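Cystathionine gamma-synthase (Xanthomonas oryzae pv. oryzae KACC 10331, PDB 6LD7) probably catalyses a pyridoxal-phosphate-dependent gamma-replacement that forms cystathionine in methionine biosynthesis. Local coordinates at residues T104-H109 and A133-P138; N96-P101 and P149-I154; T165-V170 and Q193-F198; T86-I91 and S115-N120. The protein carries 1 engineered substitution. All blocks are in the same frame, centred on the assembly; numbering follows the deposited sequence.

Interaction 1. Residues T104-H109 and A133-P138; sequences TLVVPH and ADLTVP. Engineered in segment 133-138: Val137 (natural residue Asp).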
loop_
_atom_site.group_PDB
_atom_site.type_symbol
_atom_site.label_atom_id
_atom_site.label_comp_id
_atom_site.label_asym_id
_atom_site.label_seq_id
_atom_site.Cartn_x
_atom_site.Cartn_y
_atom_site.Cartn_z
ATOM N N THR C 104 42.440 -0.991 -4.018
ATOM C CA THR C 104 42.151 -0.361 -5.305
ATOM C C THR C 104 40.943 -1.060 -5.908
ATOM O O THR C 104 40.848 -2.298 -5.873
ATOM C CB THR C 104 43.416 -0.442 -6.197
ATOM O OG1 THR C 104 44.414 0.458 -5.698
ATOM C CG2 THR C 104 43.106 0.060 -7.570
ATOM N N LEU C 105 40.132 -0.267 -6.551
ATOM C CA LEU C 105 38.944 -0.705 -7.284
ATOM C C LEU C 105 39.168 -0.358 -8.761
ATOM O O LEU C 105 39.499 0.807 -9.089
ATOM C CB LEU C 105 37.725 0.061 -6.761
ATOM C CG LEU C 105 36.480 -0.027 -7.641
ATOM C CD1 LEU C 105 35.904 -1.435 -7.522
ATOM C CD2 LEU C 105 35.417 1.011 -7.212
ATOM N N VAL C 106 38.890 -1.321 -9.614
ATOM C CA VAL C 106 38.911 -1.079 -11.064
ATOM C C VAL C 106 37.485 -0.849 -11.542
ATOM O O VAL C 106 36.654 -1.640 -11.258
ATOM C CB VAL C 106 39.542 -2.270 -11.796
ATOM C CG1 VAL C 106 39.607 -1.969 -13.268
ATOM C CG2 VAL C 106 40.902 -2.574 -11.229
ATOM N N VAL C 107 37.279 0.217 -12.294
ATOM C CA VAL C 107 35.967 0.698 -12.797
ATOM C C VAL C 107 36.047 0.810 -14.303
ATOM O O VAL C 107 37.002 1.375 -14.810
ATOM C CB VAL C 107 35.730 2.083 -12.186
ATOM C CG1 VAL C 107 34.498 2.689 -12.722
ATOM C CG2 VAL C 107 35.629 1.895 -10.701
ATOM N N PRO C 108 35.007 0.394 -15.042
ATOM C CA PRO C 108 34.952 0.623 -16.473
ATOM C C PRO C 108 34.926 2.122 -16.763
ATOM O O PRO C 108 34.230 2.801 -16.071
ATOM C CB PRO C 108 33.622 0.015 -16.929
ATOM C CG PRO C 108 33.302 -0.955 -15.818
ATOM C CD PRO C 108 33.837 -0.322 -14.535
ATOM N N HIS C 109 35.610 2.540 -17.820
ATOM C CA HIS C 109 35.627 3.919 -18.337
ATOM C C HIS C 109 34.193 4.392 -18.583
ATOM O O HIS C 109 33.922 5.534 -18.413
ATOM C CB HIS C 109 36.614 3.935 -19.508
ATOM C CG HIS C 109 36.063 3.347 -20.777
ATOM N ND1 HIS C 109 35.637 1.985 -20.904
ATOM C CD2 HIS C 109 35.732 3.944 -21.937
ATOM C CE1 HIS C 109 35.110 1.809 -22.096
ATOM N NE2 HIS C 109 35.138 2.992 -22.730
ATOM N N ALA C 133 39.596 1.663 -16.547
ATOM C CA ALA C 133 40.043 0.676 -17.550
ATOM C C ALA C 133 38.937 0.508 -18.565
ATOM O O ALA C 133 37.742 0.638 -18.224
ATOM C CB ALA C 133 40.379 -0.644 -16.931
ATOM N N ASP C 134 39.330 0.253 -19.790
ATOM C CA ASP C 134 38.405 -0.227 -20.843
ATOM C C ASP C 134 38.500 -1.744 -20.799
ATOM O O ASP C 134 39.497 -2.314 -21.307
ATOM C CB ASP C 134 38.728 0.407 -22.198
ATOM C CG ASP C 134 37.729 -0.014 -23.268
ATOM O OD1 ASP C 134 37.005 -1.098 -23.065
ATOM O OD2 ASP C 134 37.690 0.713 -24.284
ATOM N N LEU C 135 37.529 -2.396 -20.171
ATOM C CA LEU C 135 37.542 -3.852 -19.997
ATOM C C LEU C 135 37.367 -4.602 -21.332
ATOM O O LEU C 135 37.453 -5.856 -21.318
ATOM C CB LEU C 135 36.470 -4.221 -18.957
ATOM C CG LEU C 135 36.629 -3.618 -17.561
ATOM C CD1 LEU C 135 35.636 -4.275 -16.633
ATOM C CD2 LEU C 135 38.021 -3.806 -16.999
ATOM N N THR C 136 37.024 -3.945 -22.442
ATOM C CA THR C 136 37.002 -4.598 -23.783
ATOM C C THR C 136 38.396 -4.511 -24.437
ATOM O O THR C 136 38.545 -4.994 -25.482
ATOM C CB THR C 136 36.007 -3.916 -24.721
ATOM O OG1 THR C 136 36.416 -2.558 -25.012
ATOM C CG2 THR C 136 34.618 -3.880 -24.133
ATOM N N VAL C 137 39.382 -3.851 -23.831
ATOM C CA VAL C 137 40.769 -3.751 -24.359
ATOM C C VAL C 137 41.699 -4.583 -23.497
ATOM O O VAL C 137 42.018 -4.245 -22.364
ATOM C CB VAL C 137 41.257 -2.296 -24.441
ATOM C CG1 VAL C 137 42.686 -2.232 -24.979
ATOM C CG2 VAL C 137 40.306 -1.456 -25.242
ATOM N N PRO C 138 42.272 -5.683 -24.025
ATOM C CA PRO C 138 43.075 -6.557 -23.166
ATOM C C PRO C 138 44.191 -5.821 -22.432
ATOM O O PRO C 138 44.432 -6.148 -21.306
ATOM C CB PRO C 138 43.558 -7.679 -24.122
ATOM C CG PRO C 138 42.375 -7.734 -25.156
ATOM C CD PRO C 138 41.934 -6.288 -25.329
HETATM O O HOH W 1 34.912 -0.937 -19.989
#

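Interaction 2. Residues N96-P101 and P149-I154; sequences NAVLQP and PKLVLI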
loop_
_atom_site.group_PDB
_atom_site.type_symbol
_atom_site.label_atom_id
_atom_site.label_comp_id
_atom_site.label_asym_id
_atom_site.label_seq_id
_atom_site.Cartn_x
_atom_site.Cartn_y
_atom_site.Cartn_z
ATOM N N ASN C 96 31.524 -0.908 0.834
ATOM C CA ASN C 96 31.774 -0.987 2.283
ATOM C C ASN C 96 32.056 -2.431 2.695
ATOM O O ASN C 96 32.869 -2.647 3.588
ATOM C CB ASN C 96 30.570 -0.470 3.059
ATOM C CG ASN C 96 30.529 1.036 3.115
ATOM O OD1 ASN C 96 31.160 1.634 3.994
ATOM N ND2 ASN C 96 29.751 1.649 2.229
ATOM N N ALA C 97 31.453 -3.447 2.117
ATOM C CA ALA C 97 31.747 -4.806 2.586
ATOM C C ALA C 97 33.119 -5.248 2.082
ATOM O O ALA C 97 33.767 -6.102 2.694
ATOM C CB ALA C 97 30.727 -5.786 2.114
ATOM N N VAL C 98 33.531 -4.762 0.941
ATOM C CA VAL C 98 34.708 -5.355 0.290
ATOM C C VAL C 98 35.956 -4.513 0.462
ATOM O O VAL C 98 36.984 -5.119 0.404
ATOM C CB VAL C 98 34.427 -5.616 -1.191
ATOM C CG1 VAL C 98 35.623 -6.140 -1.883
ATOM C CG2 VAL C 98 33.355 -6.642 -1.323
ATOM N N LEU C 99 35.914 -3.212 0.366
ATOM C CA LEU C 99 37.138 -2.373 0.254
ATOM C C LEU C 99 37.478 -1.719 1.595
ATOM O O LEU C 99 36.594 -1.562 2.458
ATOM C CB LEU C 99 36.866 -1.249 -0.743
ATOM C CG LEU C 99 36.527 -1.667 -2.155
ATOM C CD1 LEU C 99 36.205 -0.491 -3.053
ATOM C CD2 LEU C 99 37.714 -2.378 -2.733
ATOM N N GLN C 100 38.712 -1.285 1.737
ATOM C CA GLN C 100 39.239 -0.443 2.842
ATOM C C GLN C 100 40.414 0.388 2.321
ATOM O O GLN C 100 40.975 0.039 1.250
ATOM C CB GLN C 100 39.684 -1.365 3.969
ATOM C CG GLN C 100 40.857 -2.249 3.608
ATOM C CD GLN C 100 41.152 -3.127 4.796
ATOM O OE1 GLN C 100 40.330 -3.286 5.670
ATOM N NE2 GLN C 100 42.352 -3.646 4.891
ATOM N N PRO C 101 40.855 1.467 3.024
ATOM C CA PRO C 101 41.956 2.306 2.527
ATOM C C PRO C 101 43.158 1.432 2.202
ATOM O O PRO C 101 43.394 0.440 2.871
ATOM C CB PRO C 101 42.197 3.325 3.682
ATOM C CG PRO C 101 40.766 3.451 4.204
ATOM C CD PRO C 101 40.315 2.000 4.284
ATOM N N PRO C 149 44.515 -5.172 -7.877
ATOM C CA PRO C 149 43.359 -4.496 -7.295
ATOM C C PRO C 149 42.591 -5.445 -6.383
ATOM O O PRO C 149 42.695 -6.662 -6.508
ATOM C CB PRO C 149 42.541 -4.072 -8.530
ATOM C CG PRO C 149 42.938 -5.062 -9.601
ATOM C CD PRO C 149 44.365 -5.480 -9.290
ATOM N N LYS C 150 41.776 -4.907 -5.474
ATOM C CA LYS C 150 40.962 -5.788 -4.613
ATOM C C LYS C 150 39.709 -6.214 -5.370
ATOM O O LYS C 150 39.157 -7.313 -5.124
ATOM C CB LYS C 150 40.575 -5.010 -3.361
ATOM C CG LYS C 150 39.757 -5.805 -2.371
ATOM C CD LYS C 150 40.621 -6.796 -1.670
ATOM C CE LYS C 150 39.746 -7.865 -1.096
ATOM N NZ LYS C 150 39.392 -7.420 0.237
ATOM N N LEU C 151 39.144 -5.310 -6.150
ATOM C CA LEU C 151 37.786 -5.528 -6.691
ATOM C C LEU C 151 37.794 -4.951 -8.075
ATOM O O LEU C 151 38.328 -3.836 -8.214
ATOM C CB LEU C 151 36.761 -4.762 -5.801
ATOM C CG LEU C 151 35.294 -4.849 -6.208
ATOM C CD1 LEU C 151 34.868 -6.293 -6.187
ATOM C CD2 LEU C 151 34.434 -4.041 -5.210
ATOM N N VAL C 152 37.095 -5.616 -8.981
ATOM C CA VAL C 152 36.863 -5.149 -10.367
ATOM C C VAL C 152 35.381 -5.125 -10.606
ATOM O O VAL C 152 34.740 -6.132 -10.373
ATOM C CB VAL C 152 37.522 -6.103 -11.378
ATOM C CG1 VAL C 152 37.204 -5.664 -12.784
ATOM C CG2 VAL C 152 38.984 -6.215 -11.126
ATOM N N LEU C 153 34.904 -4.007 -11.078
ATOM C CA LEU C 153 33.490 -3.809 -11.431
ATOM C C LEU C 153 33.373 -4.015 -12.954
ATOM O O LEU C 153 34.119 -3.336 -13.737
ATOM C CB LEU C 153 32.992 -2.417 -11.009
ATOM C CG LEU C 153 31.671 -1.958 -11.644
ATOM C CD1 LEU C 153 30.530 -2.748 -11.086
ATOM C CD2 LEU C 153 31.406 -0.471 -11.389
ATOM N N ILE C 154 32.380 -4.811 -13.348
ATOM C CA ILE C 154 31.986 -4.960 -14.754
ATOM C C ILE C 154 30.563 -4.490 -14.934
ATOM O O ILE C 154 29.697 -4.929 -14.177
ATOM C CB ILE C 154 32.114 -6.406 -15.164
ATOM C CG1 ILE C 154 33.495 -6.946 -14.888
ATOM C CG2 ILE C 154 31.684 -6.594 -16.588
ATOM C CD1 ILE C 154 33.550 -8.399 -15.043
#

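Interaction 3. Residues T165-V170 and Q193-F198; sequences TDLRFV and QKPLDF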
loop_
_atom_site.group_PDB
_atom_site.type_symbol
_atom_site.label_atom_id
_atom_site.label_comp_id
_atom_site.label_asym_id
_atom_site.label_seq_id
_atom_site.Cartn_x
_atom_site.Cartn_y
_atom_site.Cartn_z
ATOM N N THR C 165 31.275 -6.487 -22.441
ATOM C CA THR C 165 32.484 -6.972 -21.796
ATOM C C THR C 165 32.392 -8.477 -21.728
ATOM O O THR C 165 31.320 -9.039 -21.331
ATOM C CB THR C 165 32.586 -6.432 -20.371
ATOM O OG1 THR C 165 32.517 -5.009 -20.449
ATOM C CG2 THR C 165 33.824 -6.901 -19.671
ATOM N N ASP C 166 33.529 -9.109 -21.971
ATOM C CA ASP C 166 33.626 -10.583 -22.009
ATOM C C ASP C 166 33.788 -11.080 -20.596
ATOM O O ASP C 166 34.866 -10.933 -19.973
ATOM C CB ASP C 166 34.725 -10.963 -22.996
ATOM C CG ASP C 166 34.998 -12.452 -23.089
ATOM O OD1 ASP C 166 34.546 -13.262 -22.173
ATOM O OD2 ASP C 166 35.637 -12.779 -24.096
ATOM N N LEU C 167 32.715 -11.600 -20.037
ATOM C CA LEU C 167 32.706 -11.997 -18.610
ATOM C C LEU C 167 33.803 -13.018 -18.342
ATOM O O LEU C 167 34.533 -12.888 -17.314
ATOM C CB LEU C 167 31.322 -12.548 -18.229
ATOM C CG LEU C 167 30.202 -11.496 -18.213
ATOM C CD1 LEU C 167 28.866 -12.134 -17.929
ATOM C CD2 LEU C 167 30.498 -10.434 -17.161
ATOM N N ARG C 168 33.818 -14.105 -19.089
ATOM C CA ARG C 168 34.765 -15.222 -18.787
ATOM C C ARG C 168 36.205 -14.661 -18.852
ATOM O O ARG C 168 37.010 -14.960 -17.984
ATOM C CB ARG C 168 34.632 -16.413 -19.784
ATOM C CG ARG C 168 35.262 -17.670 -19.195
ATOM C CD ARG C 168 35.135 -18.923 -20.018
ATOM N NE ARG C 168 33.841 -19.570 -19.956
ATOM C CZ ARG C 168 32.818 -19.419 -20.819
ATOM N NH1 ARG C 168 32.863 -18.603 -21.864
ATOM N NH2 ARG C 168 31.687 -20.050 -20.564
ATOM N N PHE C 169 36.530 -13.899 -19.878
ATOM C CA PHE C 169 37.894 -13.317 -20.038
ATOM C C PHE C 169 38.225 -12.482 -18.791
ATOM O O PHE C 169 39.312 -12.667 -18.108
ATOM C CB PHE C 169 37.965 -12.487 -21.340
ATOM C CG PHE C 169 39.212 -11.642 -21.463
ATOM C CD1 PHE C 169 40.460 -12.235 -21.546
ATOM C CD2 PHE C 169 39.127 -10.263 -21.579
ATOM C CE1 PHE C 169 41.617 -11.450 -21.611
ATOM C CE2 PHE C 169 40.266 -9.480 -21.666
ATOM C CZ PHE C 169 41.519 -10.070 -21.663
ATOM N N VAL C 170 37.336 -11.528 -18.460
ATOM C CA VAL C 170 37.686 -10.565 -17.372
ATOM C C VAL C 170 37.782 -11.291 -16.046
ATOM O O VAL C 170 38.778 -11.060 -15.301
ATOM C CB VAL C 170 36.732 -9.373 -17.309
ATOM C CG1 VAL C 170 37.017 -8.481 -16.107
ATOM C CG2 VAL C 170 36.861 -8.596 -18.581
ATOM N N GLN C 193 21.104 -12.925 -18.426
ATOM C CA GLN C 193 22.556 -13.006 -18.184
ATOM C C GLN C 193 22.731 -13.392 -16.735
ATOM O O GLN C 193 22.090 -12.719 -15.806
ATOM C CB GLN C 193 23.273 -11.680 -18.552
ATOM C CG GLN C 193 24.768 -11.724 -18.408
ATOM C CD GLN C 193 25.374 -10.405 -18.821
ATOM O OE1 GLN C 193 25.347 -9.363 -18.056
ATOM N NE2 GLN C 193 25.979 -10.435 -20.002
ATOM N N LYS C 194 23.618 -14.336 -16.542
ATOM C CA LYS C 194 23.959 -14.902 -15.222
ATOM C C LYS C 194 25.457 -14.840 -14.969
ATOM O O LYS C 194 26.192 -15.832 -15.106
ATOM C CB LYS C 194 23.436 -16.320 -15.139
ATOM C CG LYS C 194 21.915 -16.427 -15.125
ATOM C CD LYS C 194 21.399 -17.878 -15.056
ATOM C CE LYS C 194 21.928 -18.532 -13.791
ATOM N NZ LYS C 194 21.251 -19.829 -13.558
ATOM N N PRO C 195 25.938 -13.686 -14.476
ATOM C CA PRO C 195 27.365 -13.488 -14.275
ATOM C C PRO C 195 28.008 -14.466 -13.287
ATOM O O PRO C 195 29.225 -14.810 -13.449
ATOM C CB PRO C 195 27.478 -12.037 -13.836
ATOM C CG PRO C 195 26.242 -11.414 -14.392
ATOM C CD PRO C 195 25.163 -12.473 -14.222
ATOM N N LEU C 196 27.238 -14.989 -12.350
ATOM C CA LEU C 196 27.807 -15.944 -11.350
ATOM C C LEU C 196 28.095 -17.253 -12.054
ATOM O O LEU C 196 28.910 -17.938 -11.529
ATOM C CB LEU C 196 26.914 -16.185 -10.132
ATOM C CG LEU C 196 26.439 -14.938 -9.352
ATOM C CD1 LEU C 196 25.566 -15.305 -8.134
ATOM C CD2 LEU C 196 27.589 -14.086 -8.876
ATOM N N ASP C 197 27.484 -17.569 -13.191
ATOM C CA ASP C 197 27.811 -18.808 -13.926
ATOM C C ASP C 197 29.242 -18.697 -14.474
ATOM O O ASP C 197 29.784 -19.701 -14.736
ATOM C CB ASP C 197 26.868 -19.080 -15.103
ATOM C CG ASP C 197 25.484 -19.574 -14.692
ATOM O OD1 ASP C 197 25.316 -19.792 -13.513
ATOM O OD2 ASP C 197 24.589 -19.765 -15.576
ATOM N N PHE C 198 29.772 -17.494 -14.689
ATOM C CA PHE C 198 31.107 -17.238 -15.240
ATOM C C PHE C 198 32.108 -17.088 -14.096
ATOM O O PHE C 198 33.232 -16.710 -14.358
ATOM C CB PHE C 198 31.028 -16.008 -16.146
ATOM C CG PHE C 198 30.169 -16.200 -17.361
ATOM C CD1 PHE C 198 30.684 -16.790 -18.494
ATOM C CD2 PHE C 198 28.858 -15.825 -17.396
ATOM C CE1 PHE C 198 29.907 -17.044 -19.603
ATOM C CE2 PHE C 198 28.089 -16.050 -18.526
ATOM C CZ PHE C 198 28.617 -16.670 -19.626
#

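Interaction 4. Residues T86-I91 and S115-N120; sequences TGMGAI and SWRLFN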
loop_
_atom_site.group_PDB
_atom_site.type_symbol
_atom_site.label_atom_id
_atom_site.label_comp_id
_atom_site.label_asym_id
_atom_site.label_seq_id
_atom_site.Cartn_x
_atom_site.Cartn_y
_atom_site.Cartn_z
ATOM N N THR C 86 17.928 1.429 -2.693
ATOM C CA THR C 86 18.167 1.838 -4.089
ATOM C C THR C 86 19.264 1.013 -4.719
ATOM O O THR C 86 20.084 0.324 -3.983
ATOM C CB THR C 86 18.579 3.315 -4.112
ATOM O OG1 THR C 86 19.858 3.533 -3.528
ATOM C CG2 THR C 86 17.594 4.204 -3.372
ATOM N N GLY C 87 19.346 1.080 -6.026
ATOM C CA GLY C 87 20.497 0.474 -6.756
ATOM C C GLY C 87 21.823 1.076 -6.316
ATOM O O GLY C 87 22.790 0.349 -6.107
ATOM N N MET C 88 21.883 2.387 -6.166
ATOM C CA MET C 88 23.128 3.031 -5.676
ATOM C C MET C 88 23.475 2.472 -4.295
ATOM O O MET C 88 24.621 2.405 -3.993
ATOM C CB MET C 88 23.031 4.553 -5.564
ATOM C CG MET C 88 23.095 5.276 -6.937
ATOM S SD MET C 88 24.499 4.701 -7.985
ATOM C CE MET C 88 25.759 4.754 -6.727
ATOM N N GLY C 89 22.494 2.187 -3.450
ATOM C CA GLY C 89 22.746 1.595 -2.131
ATOM C C GLY C 89 23.349 0.226 -2.233
ATOM O O GLY C 89 24.129 -0.138 -1.389
ATOM N N ALA C 90 22.971 -0.532 -3.252
ATOM C CA ALA C 90 23.581 -1.839 -3.530
ATOM C C ALA C 90 25.074 -1.682 -3.870
ATOM O O ALA C 90 25.858 -2.437 -3.329
ATOM C CB ALA C 90 22.824 -2.551 -4.645
ATOM N N ILE C 91 25.428 -0.718 -4.681
ATOM C CA ILE C 91 26.831 -0.376 -4.996
ATOM C C ILE C 91 27.555 0.086 -3.728
ATOM O O ILE C 91 28.617 -0.477 -3.391
ATOM C CB ILE C 91 26.904 0.642 -6.144
ATOM C CG1 ILE C 91 26.347 -0.043 -7.387
ATOM C CG2 ILE C 91 28.354 1.078 -6.353
ATOM C CD1 ILE C 91 26.061 0.883 -8.497
ATOM N N SER C 115 27.357 5.710 -10.495
ATOM C CA SER C 115 28.424 4.826 -9.974
ATOM C C SER C 115 29.693 5.670 -9.955
ATOM O O SER C 115 30.320 5.761 -8.879
ATOM C CB SER C 115 28.566 3.549 -10.800
ATOM O OG SER C 115 27.351 2.785 -10.812
ATOM N N TRP C 116 30.018 6.347 -11.059
ATOM C CA TRP C 116 31.227 7.243 -11.129
ATOM C C TRP C 116 31.167 8.325 -10.011
ATOM O O TRP C 116 32.217 8.596 -9.391
ATOM C CB TRP C 116 31.405 7.911 -12.520
ATOM C CG TRP C 116 32.300 7.098 -13.401
ATOM C CD1 TRP C 116 31.963 6.364 -14.537
ATOM C CD2 TRP C 116 33.703 6.837 -13.149
ATOM N NE1 TRP C 116 33.060 5.650 -14.975
ATOM C CE2 TRP C 116 34.130 5.899 -14.134
ATOM C CE3 TRP C 116 34.620 7.273 -12.178
ATOM C CZ2 TRP C 116 35.470 5.503 -14.212
ATOM C CZ3 TRP C 116 35.902 6.790 -12.211
ATOM C CH2 TRP C 116 36.332 5.953 -13.237
ATOM N N ARG C 117 30.015 8.990 -9.827
ATOM C CA ARG C 117 29.859 10.094 -8.820
ATOM C C ARG C 117 30.210 9.546 -7.428
ATOM O O ARG C 117 31.042 10.165 -6.712
ATOM C CB ARG C 117 28.446 10.634 -8.945
ATOM C CG ARG C 117 28.000 11.492 -7.773
ATOM C CD ARG C 117 26.604 12.048 -7.854
ATOM N NE ARG C 117 25.385 11.233 -8.139
ATOM C CZ ARG C 117 24.983 9.913 -7.834
ATOM N NH1 ARG C 117 25.676 8.861 -7.228
ATOM N NH2 ARG C 117 23.727 9.703 -8.226
ATOM N N LEU C 118 29.699 8.349 -7.106
ATOM C CA LEU C 118 29.929 7.721 -5.792
ATOM C C LEU C 118 31.403 7.304 -5.676
ATOM O O LEU C 118 32.071 7.685 -4.641
ATOM C CB LEU C 118 28.956 6.562 -5.544
ATOM C CG LEU C 118 29.215 5.834 -4.229
ATOM C CD1 LEU C 118 29.138 6.804 -3.024
ATOM C CD2 LEU C 118 28.278 4.668 -4.056
ATOM N N PHE C 119 31.952 6.614 -6.691
ATOM C CA PHE C 119 33.373 6.215 -6.649
ATOM C C PHE C 119 34.243 7.461 -6.533
ATOM O O PHE C 119 35.113 7.434 -5.724
ATOM C CB PHE C 119 33.794 5.405 -7.866
ATOM C CG PHE C 119 32.943 4.210 -8.172
ATOM C CD1 PHE C 119 32.337 3.478 -7.151
ATOM C CD2 PHE C 119 32.784 3.772 -9.470
ATOM C CE1 PHE C 119 31.566 2.357 -7.439
ATOM C CE2 PHE C 119 31.987 2.677 -9.750
ATOM C CZ PHE C 119 31.367 1.975 -8.746
ATOM N N ASN C 120 34.031 8.515 -7.296
ATOM C CA ASN C 120 34.917 9.711 -7.204
ATOM C C ASN C 120 34.833 10.369 -5.844
ATOM O O ASN C 120 35.876 10.698 -5.335
ATOM C CB ASN C 120 34.686 10.782 -8.292
ATOM C CG ASN C 120 35.236 10.279 -9.616
ATOM O OD1 ASN C 120 36.272 9.591 -9.632
ATOM N ND2 ASN C 120 34.472 10.433 -10.683
#

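Interaction 1. Residues T104-H109 and A133-P138
Ala133, at the end of edge strand 129-133, is held through its backbone N and O by Val107 and His109, the residues flanking Pro108. Its N donates to Val107 O at 3.1 Å, and its O accepts from His109 N at 2.9 Å, the donor standing above the carbonyl plane. The same oxygen also takes a C-H contact from Pro108 CA. Proline is tolerated on this side because the bonds to Ala133 use the O of Val107 and the N of His109, not the N of Pro108. The small Ala133 CB lies 4.0 Å from Val106 CG1, an apolar contact between two buried residues.

This is a parallel bridge between the two strands at one margin of the seven-stranded sheet of the PLP-binding domain, the large domain of fold type I enzymes. Beyond it both segments leave the sheet, and His109 and Asp134 go on side by side. With CG between backbone N and carbonyl carbon (chi1 77°), the His109 imidazole lies over Asp134, whose CB is 4.0 Å from the ring centroid, and the carboxylate is stacked at 22° to the ring. A water in the ring plane links His109 ND1 with Leu135 N. Asp134 OD1 is held in turn by Thr136 N, at 2.9 Å in an Asx turn, and by Thr136 OG1. Leu135 turns inward instead, its CD1 4.1 Å from Pro108 CG.

Interaction 2. Residues N96-P101 and P149-I154
Leu99 and Lys150 slide past each other in opposite directions, so that Leu99 CD2 rests 3.9 Å from Lys150 CB. The same methyl meets Leu151 CB at 4.0 Å, but there the two leucine side chains cross at about a right angle. Val98 makes a second crossing of this kind: its CG1, anti to the backbone N (chi1 177°), touches Leu151 CD2 at 4.1 Å. These branched side chains meet by single methyls, crossing between the helix end and the strand.

Lys150 serves two purposes. Its CB and CG lie against Leu99 CD2, while bends at chi2 and chi4 bring the ammonium group round to the C-terminal end of the helix, where NZ makes a weak hydrogen bond of 3.3 Å to Val98 O. A positive charge there would probably be favoured by the helix dipole. Lys125 of the second subunit donates to Asn96 O and Leu99 O at the same helix end.

Helix 87-98 finishes here against the start of strand 151-155. Leu99 also reaches Leu105 on strand 104-108, and Val98 touches Leu180 of strand 180-184, which places the helix terminus across three neighbouring parallel strands.

Interaction 3. Residues T165-V170 and Q193-F198
Leu167 and Phe198 make the main apolar contact, with the two side chains crossing at about a right angle. Leu167 CB lies over one face of the ring, 3.9 Å from Phe198 CG. Farther out, Leu167 CD1 approaches Phe198 CD2 at 3.7 Å. That methyl also touches Pro195 CB at 4.3 Å and packs on the side chain of Gln193, which comes from the opposite direction. The branched end of a leucine in the first turn of its helix lets one methyl, CD1, touch three residues, while Phe198, the last residue of the 3-10 segment 195-198, offers a broad ring to pack on.

A second kind of contact pairs a charged group with the ring. Arg168 bends at chi3 (-78°), which brings its guanidinium back beside Phe198, meeting the ring obliquely, with Arg168 NH2 3.6 Å from Phe198 CE1. The planes are 67° apart, so this is no parallel stack; the ring instead presents CD1 and CE1 to one guanidinium face. Arginine suits this exposed position, since its flat guanidinium can lie against the ring while staying near solvent.

Hydrogen bonds act within each segment. Asp166 N-caps helix 167-176, with OD1 accepting from Phe169 N at 3.1 Å in an almost straight bond (174°). On the other side, Phe198 N bonds to Pro195 O at 3.0 Å, closing the 3-10 turn.

The contact thus joins the beginning of helix 167-176 to the connection between strands 180-184 and 202-206. Leu167 also packs on Ile154 of strand 151-155, and Gln303 of helix 297-303 bonds to Thr165 O and Leu167 N and touches Phe198.

Interaction 4. Residues T86-I91 and S115-N120
Met88 lays its terminal methyl along Leu118, with Met88 CE 3.7 Å from Leu118 CD2, as the two side chains slide past each other in opposite directions. They join two helices of the PLP-binding domain, 87-98 and 113-124, whose segments cross at -40° with the axes 10.7 Å apart. Such a separation leaves room for large side chains between the backbones. Methionine fits well: bends at chi2 and chi3 (-49° and -46°) fold its chain so that SD lies 3.9 Å from Ser115 N while CE reaches Leu118. CE also meets the edge of the Arg117 guanidinium near its plane.

One turn on, Ile91 sends its two branches to different partners. CG2, anti to the backbone N, approaches Phe119 obliquely, and the ring carries the contact on to Leu105 and Val107 of strand 104-108. Leu118 CD2 lies 4.3 Å from Ile91 CG2. The beta-branched isoleucine can thus reach several partners from a single helical position.

The N-terminal end of helix 87-98 forms part of the cofactor site. Gly87 N and Met88 N donate to the phosphate of the PLP-modified lysine at position 209, as expected where a helix start faces an anion. Thr86 is the N-cap, OG1 accepting from Gly89 N at 3.0 Å, and it also bonds to Gly241 O of the second subunit. Arg59 of that subunit packs on Met88.

The other branch of Ile91 ends at Ser115, where Ile91 CD1 comes within 3.3 Å of the hydroxyl oxygen OG.

From the N terminus, helix 87-98 opens two contacts. Its beginning pairs with helix 113-124, closing the 23-residue loop of interaction 4; its end pairs with strand 151-155, closing the longer loop of interaction 2. Strand 104-108 opens interaction 1, which is nested inside interaction 2, while interaction 4 crosses both. Interaction 3 follows in series, joining helix 167-176 to segment 193-198. Strands 104-108 and 151-155 are sheet neighbours, so interactions 1 and 2 share a backbone ladder; Trp116 and Phe119 link interaction 4 to strand 104-108, and Ile154 links interaction 2 to interaction 3. Interactions 3 and 4 do not touch, their nearest atoms being about 12 Å apart.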